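Local structure of cytochrome c55X (Pseudomonas aeruginosa PAO1, 6TP9) at residues L30-G35 with D83-G88; A55-G60 with D76-L81. The protein carries electrons in the periplasm through a single covalently bound heme c and is associated with heme d1 biosynthesis. The protein carries 1 engineered substitution. All blocks are in the same frame, centred on the assembly; numbering follows the deposited sequence.

Interaction 1. Residues L30-G35 with D83-G88; sequences LRLTGG and DRLIEG
Arg31 and Leu32 carry the first side of this contact, meeting Gly88 and Leu85 where helix 75-86 runs out into the C-terminal tail. Leu30 comes first and contributes through its backbone: its carbonyl O takes a weak hydrogen bond from Arg31 NE (2.9 Å) and has a water 2.8 Å away, which also lies at long, weak range from Gly88 O. The Arg31 chain is bent twice, at chi2 (-72°) and chi3 (130°), and the bends bring the guanidinium back beside that carbonyl and across to the tail. There Arg31 NH2 donates to Gly88 O over 2.9 Å, but the N-H...O angle of 121° makes the bond weak. Gly88 CA sits over one face of the same guanidinium, 3.2 Å above its plane and toward the rim. Gly88 has no side chain, and the flat group lies against its backbone at CA. Next along, Leu32 turns its side chain to the helix, and its CD2 meets Leu85 CD2 at 4.3 Å, a loose apolar touch. Leu32 also packs on Ile90, and Leu85 lies close to a bound heme c. Strand 30-31 pairs antiparallel with a strand of the second subunit, so the sheet continues across the dimer interface at this point, and Leu32 packs on Cys24 of that subunit. The polar half of the contact thus joins an arginine to backbone carbonyls, with no acid from either segment across from it. Two weak, bent N-H bonds, one to Leu30 O in its own segment and one to Gly88 O across the contact, help to place the guanidinium without holding it tightly, while its positive charge probably polarises both carbonyls.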
loop_
_atom_site.group_PDB
_atom_site.type_symbol
_atom_site.label_atom_id
_atom_site.label_comp_id
_atom_site.label_asym_id
_atom_site.label_seq_id
_atom_site.Cartn_x
_atom_site.Cartn_y
_atom_site.Cartn_z
ATOM N N LEU A 30 -4.327 -1.328 2.107
ATOM C CA LEU A 30 -3.010 -1.575 1.536
ATOM C C LEU A 30 -2.158 -2.368 2.521
ATOM O O LEU A 30 -2.130 -2.076 3.721
ATOM C CB LEU A 30 -2.321 -0.259 1.182
ATOM C CG LEU A 30 -0.963 -0.391 0.486
ATOM C CD1 LEU A 30 -1.098 -1.024 -0.892
ATOM C CD2 LEU A 30 -0.288 0.966 0.383
ATOM N N ARG A 31 -1.469 -3.382 2.004
ATOM C CA ARG A 31 -0.625 -4.251 2.809
ATOM C C ARG A 31 0.622 -4.595 2.011
ATOM O O ARG A 31 0.621 -4.559 0.779
ATOM C CB ARG A 31 -1.346 -5.546 3.210
ATOM C CG ARG A 31 -2.581 -5.356 4.068
ATOM C CD ARG A 31 -2.227 -4.931 5.485
ATOM N NE ARG A 31 -2.995 -3.757 5.893
ATOM C CZ ARG A 31 -4.165 -3.796 6.523
ATOM N NH1 ARG A 31 -4.725 -4.954 6.843
ATOM N NH2 ARG A 31 -4.777 -2.664 6.840
ATOM N N LEU A 32 1.693 -4.937 2.726
ATOM C CA LEU A 32 2.918 -5.420 2.087
ATOM C C LEU A 32 2.857 -6.942 2.058
ATOM O O LEU A 32 3.251 -7.623 3.005
ATOM C CB LEU A 32 4.158 -4.918 2.814
ATOM C CG LEU A 32 4.674 -3.557 2.346
ATOM C CD1 LEU A 32 3.745 -2.443 2.797
ATOM C CD2 LEU A 32 6.091 -3.321 2.847
ATOM N N THR A 33 2.352 -7.476 0.950
ATOM C CA THR A 33 2.225 -8.914 0.771
ATOM C C THR A 33 2.044 -9.193 -0.714
ATOM O O THR A 33 1.725 -8.296 -1.497
ATOM C CB THR A 33 1.053 -9.480 1.585
ATOM O OG1 THR A 33 0.868 -10.865 1.269
ATOM C CG2 THR A 33 -0.232 -8.714 1.294
ATOM N N GLY A 34 2.264 -10.449 -1.093
ATOM C CA GLY A 34 2.123 -10.859 -2.472
ATOM C C GLY A 34 3.370 -10.725 -3.318
ATOM O O GLY A 34 3.328 -11.056 -4.511
ATOM N N GLY A 35 4.474 -10.238 -2.753
ATOM C CA GLY A 35 5.731 -10.193 -3.464
ATOM C C GLY A 35 6.504 -11.488 -3.306
ATOM O O GLY A 35 6.075 -12.429 -2.640
ATOM N N ASP A 83 5.357 -0.806 13.598
ATOM C CA ASP A 83 4.001 -0.505 14.047
ATOM C C ASP A 83 3.043 -0.424 12.864
ATOM O O ASP A 83 1.918 -0.930 12.929
ATOM C CB ASP A 83 3.980 0.805 14.835
ATOM C CG ASP A 83 4.765 0.720 16.129
ATOM O OD1 ASP A 83 4.904 -0.397 16.668
ATOM O OD2 ASP A 83 5.237 1.773 16.608
ATOM N N ARG A 84 3.478 0.206 11.769
ATOM C CA ARG A 84 2.623 0.328 10.595
ATOM C C ARG A 84 2.304 -1.040 10.007
ATOM O O ARG A 84 1.166 -1.298 9.597
ATOM C CB ARG A 84 3.293 1.210 9.543
ATOM C CG ARG A 84 3.740 2.575 10.047
ATOM C CD ARG A 84 2.570 3.494 10.352
ATOM N NE ARG A 84 1.846 3.102 11.557
ATOM C CZ ARG A 84 2.318 3.235 12.793
ATOM N NH1 ARG A 84 1.580 2.854 13.826
ATOM N NH2 ARG A 84 3.529 3.738 12.997
ATOM N N LEU A 85 3.300 -1.926 9.943
ATOM C CA LEU A 85 3.051 -3.280 9.463
ATOM C C LEU A 85 2.070 -4.001 10.377
ATOM O O LEU A 85 1.127 -4.653 9.914
ATOM C CB LEU A 85 4.365 -4.056 9.378
ATOM C CG LEU A 85 5.465 -3.456 8.507
ATOM C CD1 LEU A 85 6.759 -4.242 8.669
ATOM C CD2 LEU A 85 5.028 -3.428 7.055
ATOM N N ILE A 86 2.280 -3.885 11.688
ATOM C CA ILE A 86 1.460 -4.612 12.649
ATOM C C ILE A 86 0.035 -4.076 12.651
ATOM O O ILE A 86 -0.934 -4.843 12.648
ATOM C CB ILE A 86 2.090 -4.527 14.050
ATOM C CG1 ILE A 86 3.379 -5.345 14.102
ATOM C CG2 ILE A 86 1.103 -4.998 15.099
ATOM C CD1 ILE A 86 4.279 -4.979 15.261
ATOM N N GLU A 87 -0.115 -2.754 12.666
ATOM C CA GLU A 87 -1.415 -2.120 12.829
ATOM C C GLU A 87 -2.130 -1.876 11.506
ATOM O O GLU A 87 -3.153 -1.185 11.488
ATOM C CB GLU A 87 -1.252 -0.804 13.596
ATOM C CG GLU A 87 -0.907 -1.007 15.065
ATOM C CD GLU A 87 -0.522 0.280 15.768
ATOM O OE1 GLU A 87 -0.626 1.359 15.146
ATOM O OE2 GLU A 87 -0.110 0.206 16.945
ATOM N N GLY A 88 -1.629 -2.436 10.409
ATOM C CA GLY A 88 -2.279 -2.262 9.119
ATOM C C GLY A 88 -2.441 -0.816 8.709
ATOM O O GLY A 88 -3.510 -0.426 8.224
HETATM O O HOH W 1 -2.632 0.377 5.016
#

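Interaction 2. Residues A55-G60 with D76-L81; sequences ATVLMG and DDAGWL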
loop_
_atom_site.group_PDB
_atom_site.type_symbol
_atom_site.label_atom_id
_atom_site.label_comp_id
_atom_site.label_asym_id
_atom_site.label_seq_id
_atom_site.Cartn_x
_atom_site.Cartn_y
_atom_site.Cartn_z
ATOM N N ALA A 55 14.640 -5.717 15.210
ATOM C CA ALA A 55 15.993 -6.211 14.982
ATOM C C ALA A 55 16.184 -6.604 13.524
ATOM O O ALA A 55 17.158 -6.197 12.881
ATOM C CB ALA A 55 16.277 -7.396 15.905
ATOM N N THR A 56 15.251 -7.393 12.984
ATOM C CA THR A 56 15.356 -7.818 11.592
ATOM C C THR A 56 15.475 -6.623 10.655
ATOM O O THR A 56 16.247 -6.656 9.690
ATOM C CB THR A 56 14.145 -8.669 11.207
ATOM O OG1 THR A 56 14.064 -9.813 12.065
ATOM C CG2 THR A 56 14.253 -9.127 9.761
ATOM N N VAL A 57 14.710 -5.562 10.916
ATOM C CA VAL A 57 14.788 -4.371 10.075
ATOM C C VAL A 57 16.173 -3.746 10.176
ATOM O O VAL A 57 16.805 -3.420 9.165
ATOM C CB VAL A 57 13.692 -3.364 10.467
ATOM C CG1 VAL A 57 13.842 -2.078 9.662
ATOM C CG2 VAL A 57 12.308 -3.967 10.268
ATOM N N LEU A 58 16.665 -3.573 11.404
ATOM C CA LEU A 58 17.936 -2.889 11.602
ATOM C C LEU A 58 19.115 -3.732 11.139
ATOM O O LEU A 58 20.108 -3.184 10.648
ATOM C CB LEU A 58 18.104 -2.523 13.076
ATOM C CG LEU A 58 17.162 -1.452 13.621
ATOM C CD1 LEU A 58 17.288 -1.382 15.131
ATOM C CD2 LEU A 58 17.450 -0.097 12.995
ATOM N N MET A 59 19.026 -5.056 11.280
ATOM C CA MET A 59 20.143 -5.942 10.995
ATOM C C MET A 59 19.886 -6.906 9.846
ATOM O O MET A 59 20.769 -7.711 9.528
ATOM C CB MET A 59 20.505 -6.749 12.250
ATOM C CG MET A 59 20.725 -5.893 13.484
ATOM S SD MET A 59 21.534 -6.792 14.818
ATOM C CE MET A 59 20.108 -7.341 15.744
ATOM N N GLY A 60 18.719 -6.851 9.214
ATOM C CA GLY A 60 18.437 -7.807 8.167
ATOM C C GLY A 60 18.499 -9.234 8.695
ATOM O O GLY A 60 18.622 -9.492 9.891
ATOM N N ASP A 76 14.060 4.323 16.357
ATOM C CA ASP A 76 12.686 4.812 16.342
ATOM C C ASP A 76 12.062 4.640 14.964
ATOM O O ASP A 76 10.911 4.202 14.847
ATOM C CB ASP A 76 12.648 6.280 16.765
ATOM C CG ASP A 76 13.132 6.489 18.183
ATOM O OD1 ASP A 76 12.763 5.682 19.063
ATOM O OD2 ASP A 76 13.890 7.456 18.415
ATOM N N ASP A 77 12.808 4.978 13.911
ATOM C CA ASP A 77 12.316 4.778 12.552
ATOM C C ASP A 77 11.862 3.339 12.340
ATOM O O ASP A 77 10.763 3.086 11.837
ATOM C CB ASP A 77 13.406 5.153 11.546
ATOM C CG ASP A 77 13.814 6.609 11.644
ATOM O OD1 ASP A 77 13.153 7.360 12.392
ATOM O OD2 ASP A 77 14.794 7.000 10.976
ATOM N N ALA A 78 12.703 2.377 12.729
ATOM C CA ALA A 78 12.361 0.973 12.528
ATOM C C ALA A 78 11.139 0.581 13.347
ATOM O O ALA A 78 10.258 -0.134 12.855
ATOM C CB ALA A 78 13.553 0.088 12.890
ATOM N N GLY A 79 11.070 1.030 14.602
ATOM C CA GLY A 79 9.914 0.710 15.421
ATOM C C GLY A 79 8.631 1.291 14.861
ATOM O O GLY A 79 7.567 0.671 14.938
ATOM N N TRP A 80 8.714 2.494 14.294
ATOM C CA TRP A 80 7.561 3.077 13.617
ATOM C C TRP A 80 7.132 2.209 12.440
ATOM O O TRP A 80 5.963 1.822 12.333
ATOM C CB TRP A 80 7.903 4.492 13.151
ATOM C CG TRP A 80 6.747 5.276 12.604
ATOM C CD1 TRP A 80 5.860 6.029 13.315
ATOM C CD2 TRP A 80 6.367 5.403 11.226
ATOM N NE1 TRP A 80 4.949 6.612 12.468
ATOM C CE2 TRP A 80 5.238 6.243 11.181
ATOM C CE3 TRP A 80 6.871 4.885 10.029
ATOM C CZ2 TRP A 80 4.604 6.577 9.987
ATOM C CZ3 TRP A 80 6.239 5.216 8.845
ATOM C CH2 TRP A 80 5.118 6.056 8.832
ATOM N N LEU A 81 8.071 1.890 11.546
ATOM C CA LEU A 81 7.749 1.049 10.398
ATOM C C LEU A 81 7.051 -0.229 10.843
ATOM O O LEU A 81 6.035 -0.635 10.267
ATOM C CB LEU A 81 9.020 0.712 9.618
ATOM C CG LEU A 81 9.680 1.838 8.826
ATOM C CD1 LEU A 81 10.985 1.361 8.204
ATOM C CD2 LEU A 81 8.733 2.349 7.760
#
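Ala78 touches both Val57 and Leu58 with its single methyl, which points from helix 75-86 toward helix 50-59. Its CB lies 3.9 Å from Val57 CG1 and also 3.9 Å from Leu58 CD2, the two side chains coming at the methyl from directions roughly at right angles to each other. With so small a side chain at the meeting point the backbones come close, Val57 CA and Ala78 CA being 6.4 Å apart. Val57 presents one branch only to Ala78: CG1 stands anti to the backbone N (chi1 176°) and makes the touch. The same CG1 is 4.7 Å from Leu81 CD1, one turn further along the second helix, a looser approach beyond the methyl contact. Leu58 leaves its own helix at an angle to the partner, and its extended outer part (chi2 170°) brings CD2 alongside the Ala78 methyl, with CG following at 4.0 Å. No hydrogen bond crosses between the segments. These are two of the helices that enclose the heme in the class I cytochrome c fold: Val57 and its neighbour Thr56 both touch a heme c, and Thr56 OG1 is tied back to Ser52 O within its own helix. The N-terminal helix, which in this fold packs on the C-terminal one, comes here from the second subunit, where Leu16 meets Asp77 and Trp80, Leu20 meets Leu81, and Arg12 forms a salt bridge with Asp77 OD2; this agrees with 3D domain swapping. Along the border between the two helices, Leu73 of the connecting loop touches both Val57 and Leu81, while Ala70 lies against Leu58, the residue of the three least shut off from solvent.

Helix 75-86 serves both contacts at points 14 Å apart between centres: its first half, at 76-81, packs on helix 50-59, and its last turn and the residues just after it, at 83-88, meet strand 30-31 and the residue that follows it. Interaction 2 is nested within the chain loop that interaction 1 closes. It is buried and wholly apolar, built on methyl groups beside the heme. Interaction 1 is only partly buried and mixed, with weak polar bonds, a water and a small leucine pair. Each involves the second subunit, though differently: a shared antiparallel ladder at 30-31, and a helix of that subunit laid against 76-81.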